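Local coordinates for protein 2,3-bisphosphoglycerate-independent phosphoglycerate mutase (Pyrococcus horikoshii, PDB 2ZKT) that probably interconverts 2-phosphoglycerate and 3-phosphoglycerate in glycolysis, as a metal-dependent mutase of the alkaline phosphatase superfamily, at residues Lys93-Leu105 / Pro218-Tyr231. Residues are numbered along the deposited sequence; the frame is centred on the assembly and turned at random.
Sequences KDDLAFRVNFATL and PIANYLLIRGAGTY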
ATOM      1  N   LYS B  93     -36.443  26.167  -2.643  1.00 63.03           N
ATOM      2  CA  LYS B  93     -35.619  26.792  -1.603  1.00 62.92           C
ATOM      3  C   LYS B  93     -36.383  27.188  -0.335  1.00 61.42           C
ATOM      4  O   LYS B  93     -35.788  27.690   0.618  1.00 61.86           O
ATOM      5  CB  LYS B  93     -34.887  28.022  -2.168  1.00 63.66           C
ATOM      6  CG  LYS B  93     -33.792  27.673  -3.175  1.00 65.69           C
ATOM      7  CD  LYS B  93     -33.028  28.910  -3.629  1.00 65.48           C
ATOM      8  CE  LYS B  93     -31.889  28.534  -4.570  1.00 69.50           C
ATOM      9  NZ  LYS B  93     -32.388  27.780  -5.758  1.00 71.35           N
ATOM     10  N   ASP B  94     -37.694  26.960  -0.313  1.00 59.91           N
ATOM     11  CA  ASP B  94     -38.473  27.296   0.873  1.00 59.07           C
ATOM     12  C   ASP B  94     -38.884  26.047   1.659  1.00 57.54           C
ATOM     13  O   ASP B  94     -39.576  26.153   2.677  1.00 57.00           O
ATOM     14  CB  ASP B  94     -39.708  28.116   0.480  1.00 59.77           C
ATOM     15  CG  ASP B  94     -40.645  27.353  -0.437  1.00 61.39           C
ATOM     16  OD1 ASP B  94     -40.175  26.422  -1.127  1.00 64.78           O
ATOM     17  OD2 ASP B  94     -41.850  27.697  -0.472  1.00 69.17           O
ATOM     18  N   ASP B  95     -38.446  24.867   1.196  1.00 55.90           N
ATOM     19  CA  ASP B  95     -38.770  23.596   1.870  1.00 56.29           C
ATOM     20  C   ASP B  95     -37.804  23.229   3.009  1.00 54.33           C
ATOM     21  O   ASP B  95     -36.639  23.642   3.013  1.00 55.29           O
ATOM     22  CB  ASP B  95     -38.790  22.430   0.863  1.00 56.64           C
ATOM     23  CG  ASP B  95     -39.914  22.548  -0.156  1.00 59.73           C
ATOM     24  OD1 ASP B  95     -41.049  22.844   0.264  1.00 62.58           O
ATOM     25  OD2 ASP B  95     -39.669  22.335  -1.370  1.00 61.54           O
ATOM     26  N   LEU B  96     -38.308  22.446   3.965  1.00 51.51           N
ATOM     27  CA  LEU B  96     -37.519  21.981   5.106  1.00 48.97           C
ATOM     28  C   LEU B  96     -37.474  20.437   5.064  1.00 48.35           C
ATOM     29  O   LEU B  96     -38.520  19.782   5.004  1.00 46.72           O
ATOM     30  CB  LEU B  96     -38.154  22.452   6.422  1.00 48.13           C
ATOM     31  CG  LEU B  96     -37.348  22.139   7.698  1.00 50.02           C
ATOM     32  CD1 LEU B  96     -35.956  22.767   7.607  1.00 50.52           C
ATOM     33  CD2 LEU B  96     -38.096  22.675   8.922  1.00 49.40           C
ATOM     34  N   ALA B  97     -36.262  19.866   5.088  1.00 48.38           N
ATOM     35  CA  ALA B  97     -36.089  18.412   5.022  1.00 47.94           C
ATOM     36  C   ALA B  97     -35.412  17.833   6.261  1.00 48.41           C
ATOM     37  O   ALA B  97     -34.671  18.524   6.961  1.00 48.15           O
ATOM     38  CB  ALA B  97     -35.301  18.044   3.784  1.00 45.90           C
ATOM     39  N   PHE B  98     -35.669  16.550   6.526  1.00 49.22           N
ATOM     40  CA  PHE B  98     -35.110  15.875   7.697  1.00 47.46           C
ATOM     41  C   PHE B  98     -34.643  14.464   7.360  1.00 48.47           C
ATOM     42  O   PHE B  98     -35.130  13.844   6.406  1.00 48.71           O
ATOM     43  CB  PHE B  98     -36.173  15.729   8.790  1.00 47.58           C
ATOM     44  CG  PHE B  98     -36.879  17.006   9.152  1.00 49.25           C
ATOM     45  CD1 PHE B  98     -37.918  17.497   8.351  1.00 45.13           C
ATOM     46  CD2 PHE B  98     -36.541  17.699  10.324  1.00 49.66           C
ATOM     47  CE1 PHE B  98     -38.614  18.655   8.713  1.00 45.60           C
ATOM     48  CE2 PHE B  98     -37.233  18.860  10.695  1.00 52.02           C
ATOM     49  CZ  PHE B  98     -38.275  19.339   9.886  1.00 46.05           C
ATOM     50  N   ARG B  99     -33.695  13.957   8.152  1.00 48.77           N
ATOM     51  CA  ARG B  99     -33.223  12.581   7.988  1.00 50.84           C
ATOM     52  C   ARG B  99     -34.098  11.817   9.006  1.00 47.20           C
ATOM     53  O   ARG B  99     -34.300  12.272  10.144  1.00 44.18           O
ATOM     54  CB  ARG B  99     -31.728  12.462   8.330  1.00 51.61           C
ATOM     55  CG  ARG B  99     -31.353  12.915   9.732  1.00 57.28           C
ATOM     56  CD  ARG B  99     -29.838  13.115   9.853  1.00 57.98           C
ATOM     57  NE  ARG B  99     -29.085  11.866   9.701  1.00 73.19           N
ATOM     58  CZ  ARG B  99     -29.037  10.901  10.620  1.00 77.63           C
ATOM     59  NH1 ARG B  99     -29.700  11.040  11.768  1.00 79.60           N
ATOM     60  NH2 ARG B  99     -28.331   9.797  10.393  1.00 78.99           N
ATOM     61  N   VAL B 100     -34.643  10.680   8.583  1.00 46.94           N
ATOM     62  CA  VAL B 100     -35.522   9.898   9.453  1.00 46.41           C
ATOM     63  C   VAL B 100     -35.073   8.448   9.688  1.00 48.58           C
ATOM     64  O   VAL B 100     -34.688   7.737   8.744  1.00 45.70           O
ATOM     65  CB  VAL B 100     -36.966   9.841   8.872  1.00 45.56           C
ATOM     66  CG1 VAL B 100     -37.900   9.188   9.883  1.00 41.19           C
ATOM     67  CG2 VAL B 100     -37.450  11.251   8.486  1.00 44.72           C
ATOM     68  N   ASN B 101     -35.154   8.011  10.947  1.00 51.12           N
ATOM     69  CA  ASN B 101     -34.798   6.639  11.307  1.00 52.97           C
ATOM     70  C   ASN B 101     -36.050   5.949  11.839  1.00 54.02           C
ATOM     71  O   ASN B 101     -36.741   6.502  12.711  1.00 55.33           O
ATOM     72  CB  ASN B 101     -33.723   6.604  12.409  1.00 53.71           C
ATOM     73  CG  ASN B 101     -32.397   7.207  11.963  1.00 59.20           C
ATOM     74  OD1 ASN B 101     -32.259   8.431  11.844  1.00 68.66           O
ATOM     75  ND2 ASN B 101     -31.412   6.346  11.715  1.00 58.52           N
ATOM     76  N   PHE B 102     -36.363   4.764  11.304  1.00 54.77           N
ATOM     77  CA  PHE B 102     -37.515   4.006  11.808  1.00 56.16           C
ATOM     78  C   PHE B 102     -37.019   3.436  13.141  1.00 57.42           C
ATOM     79  O   PHE B 102     -35.898   2.911  13.216  1.00 55.25           O
ATOM     80  CB  PHE B 102     -37.886   2.854  10.861  1.00 55.89           C
ATOM     81  CG  PHE B 102     -38.573   3.299   9.605  1.00 56.25           C
ATOM     82  CD1 PHE B 102     -39.840   3.881   9.660  1.00 55.60           C
ATOM     83  CD2 PHE B 102     -37.950   3.156   8.369  1.00 57.07           C
ATOM     84  CE1 PHE B 102     -40.480   4.317   8.499  1.00 56.71           C
ATOM     85  CE2 PHE B 102     -38.582   3.591   7.197  1.00 57.11           C
ATOM     86  CZ  PHE B 102     -39.852   4.174   7.266  1.00 57.17           C
ATOM     87  N   ALA B 103     -37.835   3.562  14.190  1.00 59.32           N
ATOM     88  CA  ALA B 103     -37.454   3.052  15.510  1.00 61.23           C
ATOM     89  C   ALA B 103     -38.554   2.183  16.124  1.00 62.35           C
ATOM     90  O   ALA B 103     -39.573   1.895  15.484  1.00 63.10           O
ATOM     91  CB  ALA B 103     -37.127   4.222  16.448  1.00 60.69           C
ATOM     92  N   THR B 104     -38.335   1.770  17.373  1.00 64.91           N
ATOM     93  CA  THR B 104     -39.300   0.942  18.099  1.00 67.27           C
ATOM     94  C   THR B 104     -39.709   1.634  19.411  1.00 68.30           C
ATOM     95  O   THR B 104     -38.872   1.858  20.293  1.00 68.19           O
ATOM     96  CB  THR B 104     -38.703  -0.459  18.427  1.00 67.50           C
ATOM     97  OG1 THR B 104     -38.253  -1.092  17.217  1.00 68.81           O
ATOM     98  CG2 THR B 104     -39.756  -1.349  19.080  1.00 68.02           C
ATOM     99  N   LEU B 105     -40.997   1.981  19.521  1.00 69.80           N
ATOM    100  CA  LEU B 105     -41.542   2.635  20.719  1.00 71.13           C
ATOM    101  C   LEU B 105     -42.571   1.726  21.414  1.00 73.34           C
ATOM    102  O   LEU B 105     -43.545   1.283  20.790  1.00 73.11           O
ATOM    103  CB  LEU B 105     -42.235   3.956  20.348  1.00 70.66           C
ATOM    104  CG  LEU B 105     -42.973   4.637  21.519  1.00 69.00           C
ATOM    105  CD1 LEU B 105     -41.942   5.241  22.468  1.00 68.00           C
ATOM    106  CD2 LEU B 105     -43.920   5.718  21.013  1.00 70.28           C
ATOM    107  N   PRO B 218     -38.332  -6.641  16.725  1.00 70.22           N
ATOM    108  CA  PRO B 218     -38.737  -5.298  17.180  1.00 70.00           C
ATOM    109  C   PRO B 218     -39.378  -4.523  16.020  1.00 68.71           C
ATOM    110  O   PRO B 218     -38.742  -4.285  14.995  1.00 69.08           O
ATOM    111  CB  PRO B 218     -37.413  -4.681  17.649  1.00 70.30           C
ATOM    112  CG  PRO B 218     -36.399  -5.342  16.748  1.00 70.26           C
ATOM    113  CD  PRO B 218     -36.859  -6.785  16.741  1.00 70.14           C
ATOM    114  N   ILE B 219     -40.640  -4.128  16.191  1.00 67.34           N
ATOM    115  CA  ILE B 219     -41.372  -3.420  15.141  1.00 66.13           C
ATOM    116  C   ILE B 219     -40.947  -1.974  14.869  1.00 65.69           C
ATOM    117  O   ILE B 219     -40.619  -1.217  15.793  1.00 66.05           O
ATOM    118  CB  ILE B 219     -42.897  -3.414  15.437  1.00 66.26           C
ATOM    119  CG1 ILE B 219     -43.174  -2.688  16.762  1.00 65.78           C
ATOM    120  CG2 ILE B 219     -43.425  -4.856  15.464  1.00 63.64           C
ATOM    121  CD1 ILE B 219     -44.659  -2.568  17.108  1.00 66.48           C
ATOM    122  N   ALA B 220     -40.956  -1.606  13.583  1.00 63.74           N
ATOM    123  CA  ALA B 220     -40.619  -0.246  13.152  1.00 61.39           C
ATOM    124  C   ALA B 220     -41.911   0.561  13.285  1.00 60.14           C
ATOM    125  O   ALA B 220     -42.597   0.799  12.291  1.00 59.97           O
ATOM    126  CB  ALA B 220     -40.151  -0.252  11.690  1.00 60.39           C
ATOM    127  N   ASN B 221     -42.248   0.967  14.511  1.00 59.68           N
ATOM    128  CA  ASN B 221     -43.488   1.713  14.738  1.00 59.63           C
ATOM    129  C   ASN B 221     -43.275   3.170  15.145  1.00 59.35           C
ATOM    130  O   ASN B 221     -44.246   3.913  15.348  1.00 60.09           O
ATOM    131  CB  ASN B 221     -44.347   1.006  15.803  1.00 59.81           C
ATOM    132  CG  ASN B 221     -43.782   1.159  17.212  1.00 60.98           C
ATOM    133  OD1 ASN B 221     -42.570   1.010  17.434  1.00 63.23           O
ATOM    134  ND2 ASN B 221     -44.662   1.447  18.177  1.00 60.38           N
ATOM    135  N   TYR B 222     -42.015   3.586  15.276  1.00 58.79           N
ATOM    136  CA  TYR B 222     -41.758   4.970  15.643  1.00 57.77           C
ATOM    137  C   TYR B 222     -40.825   5.667  14.658  1.00 57.44           C
ATOM    138  O   TYR B 222     -40.036   5.027  13.948  1.00 58.04           O
ATOM    139  CB  TYR B 222     -41.192   5.068  17.063  1.00 58.55           C
ATOM    140  CG  TYR B 222     -41.484   6.418  17.690  1.00 58.72           C
ATOM    141  CD1 TYR B 222     -42.803   6.845  17.882  1.00 60.49           C
ATOM    142  CD2 TYR B 222     -40.451   7.274  18.076  1.00 60.04           C
ATOM    143  CE1 TYR B 222     -43.086   8.089  18.443  1.00 62.27           C
ATOM    144  CE2 TYR B 222     -40.723   8.525  18.639  1.00 61.86           C
ATOM    145  CZ  TYR B 222     -42.041   8.927  18.821  1.00 61.64           C
ATOM    146  OH  TYR B 222     -42.317  10.161  19.386  1.00 63.46           O
ATOM    147  N   LEU B 223     -40.917   6.992  14.626  1.00 55.94           N
ATOM    148  CA  LEU B 223     -40.115   7.791  13.708  1.00 54.15           C
ATOM    149  C   LEU B 223     -39.155   8.750  14.423  1.00 53.93           C
ATOM    150  O   LEU B 223     -39.600   9.629  15.165  1.00 52.93           O
ATOM    151  CB  LEU B 223     -41.065   8.591  12.798  1.00 52.53           C
ATOM    152  CG  LEU B 223     -41.663   7.880  11.577  1.00 53.05           C
ATOM    153  CD1 LEU B 223     -42.155   8.884  10.548  1.00 46.67           C
ATOM    154  CD2 LEU B 223     -40.610   6.944  10.983  1.00 47.35           C
ATOM    155  N   LEU B 224     -37.843   8.564  14.230  1.00 52.83           N
ATOM    156  CA  LEU B 224     -36.870   9.485  14.834  1.00 52.80           C
ATOM    157  C   LEU B 224     -36.476  10.478  13.732  1.00 53.03           C
ATOM    158  O   LEU B 224     -35.855  10.102  12.736  1.00 51.14           O
ATOM    159  CB  LEU B 224     -35.633   8.742  15.364  1.00 52.74           C
ATOM    160  CG  LEU B 224     -35.875   7.868  16.609  1.00 53.28           C
ATOM    161  CD1 LEU B 224     -34.529   7.375  17.148  1.00 52.79           C
ATOM    162  CD2 LEU B 224     -36.618   8.662  17.685  1.00 53.47           C
ATOM    163  N   ILE B 225     -36.873  11.742  13.924  1.00 54.21           N
ATOM    164  CA  ILE B 225     -36.627  12.812  12.951  1.00 56.00           C
ATOM    165  C   ILE B 225     -35.578  13.803  13.441  1.00 56.45           C
ATOM    166  O   ILE B 225     -35.696  14.370  14.529  1.00 56.20           O
ATOM    167  CB  ILE B 225     -37.929  13.610  12.661  1.00 55.78           C
ATOM    168  CG1 ILE B 225     -39.068  12.651  12.287  1.00 57.09           C
ATOM    169  CG2 ILE B 225     -37.692  14.595  11.523  1.00 56.48           C
ATOM    170  CD1 ILE B 225     -40.421  13.333  12.136  1.00 56.55           C
ATOM    171  N   ARG B 226     -34.561  14.032  12.614  1.00 57.13           N
ATOM    172  CA  ARG B 226     -33.495  14.950  12.984  1.00 57.50           C
ATOM    173  C   ARG B 226     -32.827  15.588  11.764  1.00 56.95           C
ATOM    174  O   ARG B 226     -33.273  15.404  10.624  1.00 57.73           O
ATOM    175  CB  ARG B 226     -32.462  14.190  13.826  1.00 58.14           C
ATOM    176  CG  ARG B 226     -31.943  12.915  13.167  1.00 60.09           C
ATOM    177  CD  ARG B 226     -31.296  11.996  14.202  1.00 67.05           C
ATOM    178  NE  ARG B 226     -30.493  12.753  15.168  1.00 74.27           N
ATOM    179  CZ  ARG B 226     -29.699  12.208  16.094  1.00 78.02           C
ATOM    180  NH1 ARG B 226     -29.587  10.882  16.189  1.00 80.44           N
ATOM    181  NH2 ARG B 226     -29.019  12.992  16.932  1.00 75.19           N
ATOM    182  N   GLY B 227     -31.760  16.349  12.016  1.00 57.13           N
ATOM    183  CA  GLY B 227     -31.028  16.997  10.934  1.00 56.02           C
ATOM    184  C   GLY B 227     -31.861  17.923  10.059  1.00 55.19           C
ATOM    185  O   GLY B 227     -31.777  17.855   8.826  1.00 53.38           O
ATOM    186  N   ALA B 228     -32.664  18.780  10.687  1.00 54.99           N
ATOM    187  CA  ALA B 228     -33.502  19.726   9.947  1.00 56.23           C
ATOM    188  C   ALA B 228     -32.603  20.554   9.017  1.00 57.01           C
ATOM    189  O   ALA B 228     -31.538  21.038   9.431  1.00 57.53           O
ATOM    190  CB  ALA B 228     -34.255  20.645  10.925  1.00 55.12           C
ATOM    191  N   GLY B 229     -33.018  20.709   7.762  1.00 57.31           N
ATOM    192  CA  GLY B 229     -32.200  21.472   6.833  1.00 58.54           C
ATOM    193  C   GLY B 229     -32.955  22.183   5.718  1.00 58.98           C
ATOM    194  O   GLY B 229     -34.028  21.749   5.280  1.00 59.93           O
ATOM    195  N   THR B 230     -32.388  23.302   5.272  1.00 58.20           N
ATOM    196  CA  THR B 230     -32.969  24.088   4.186  1.00 57.38           C
ATOM    197  C   THR B 230     -31.871  24.147   3.124  1.00 56.64           C
ATOM    198  O   THR B 230     -30.808  23.526   3.279  1.00 55.82           O
ATOM    199  CB  THR B 230     -33.303  25.543   4.638  1.00 57.25           C
ATOM    200  OG1 THR B 230     -32.085  26.294   4.792  1.00 59.13           O
ATOM    201  CG2 THR B 230     -34.036  25.540   5.976  1.00 55.78           C
ATOM    202  N   TYR B 231     -32.123  24.881   2.043  1.00 55.10           N
ATOM    203  CA  TYR B 231     -31.115  25.031   0.997  1.00 54.41           C
ATOM    204  C   TYR B 231     -29.952  25.822   1.635  1.00 53.76           C
ATOM    205  O   TYR B 231     -30.179  26.728   2.446  1.00 53.47           O
ATOM    206  CB  TYR B 231     -31.700  25.824  -0.180  1.00 54.20           C
ATOM    207  CG  TYR B 231     -30.743  25.989  -1.339  1.00 51.53           C
ATOM    208  CD1 TYR B 231     -30.533  24.946  -2.250  1.00 53.40           C
ATOM    209  CD2 TYR B 231     -30.054  27.190  -1.535  1.00 53.17           C
ATOM    210  CE1 TYR B 231     -29.660  25.093  -3.335  1.00 54.44           C
ATOM    211  CE2 TYR B 231     -29.174  27.352  -2.615  1.00 51.08           C
ATOM    212  CZ  TYR B 231     -28.982  26.300  -3.509  1.00 55.68           C
ATOM    213  OH  TYR B 231     -28.114  26.447  -4.571  1.00 53.71           O
TER
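OG1 of Thr104 donates to Ile219 O at 2.8 Å, from above the carbonyl plane. Asn221 uses both ends of its amide on the backbone of Leu105: OD1 accepts from Leu105 N at 2.8 Å, and ND2 gives an in-plane bond to a lone pair of Leu105 O. CG sits between the backbone N and the carbonyl carbon (chi1 73°), which swings the amide across to that residue. With an alanine at this position, Leu105 N and O would probably both lose their amide mate, leaving this end of 93-105 less firmly held. Asn221 and Tyr222 together face Ala103, a classic beta bulge.

Tyr222, Leu224 and Arg226 form hydrogen-bonded antiparallel pairs with Ala103, Asn101 and Arg99, while Leu223 and Ile225 sit in non-hydrogen-bonded pairs with Phe102 and Val100. The Tyr222 ring lies against CD2 of Leu105. Leu223 runs alongside Phe102, CD2 reaching ring atom CD1 at 3.4 Å, while Ile225 sets CG2 against CB of Phe98. On the other face, Arg226 lies beside Arg99 with guanidinium planes 69° apart; CD and CG of Arg226 lie at the edge of the Arg99 guanidinium, and NH1 of Arg99 is 3.9 Å from Arg226 NE, a close pair of like charges.

At Gly227, with positive phi, the register slips by one residue in a second beta bulge. Ala228 CB meets CE2 of Phe98 at 3.5 Å, and Gly229 resumes paired bonds with Ala97. Tyr231 receives Lys93 over one ring face, through CH-pi (CE) and cation-pi (NZ) contacts; the Tyr231 OH is hydrogen-bonded to Ala261 O. Within the chain, 222-229 is an edge strand of a four-stranded antiparallel sheet in a small domain inserted between core strands 45-50 and 246-249, consistent with the inserted domain of this mutase family.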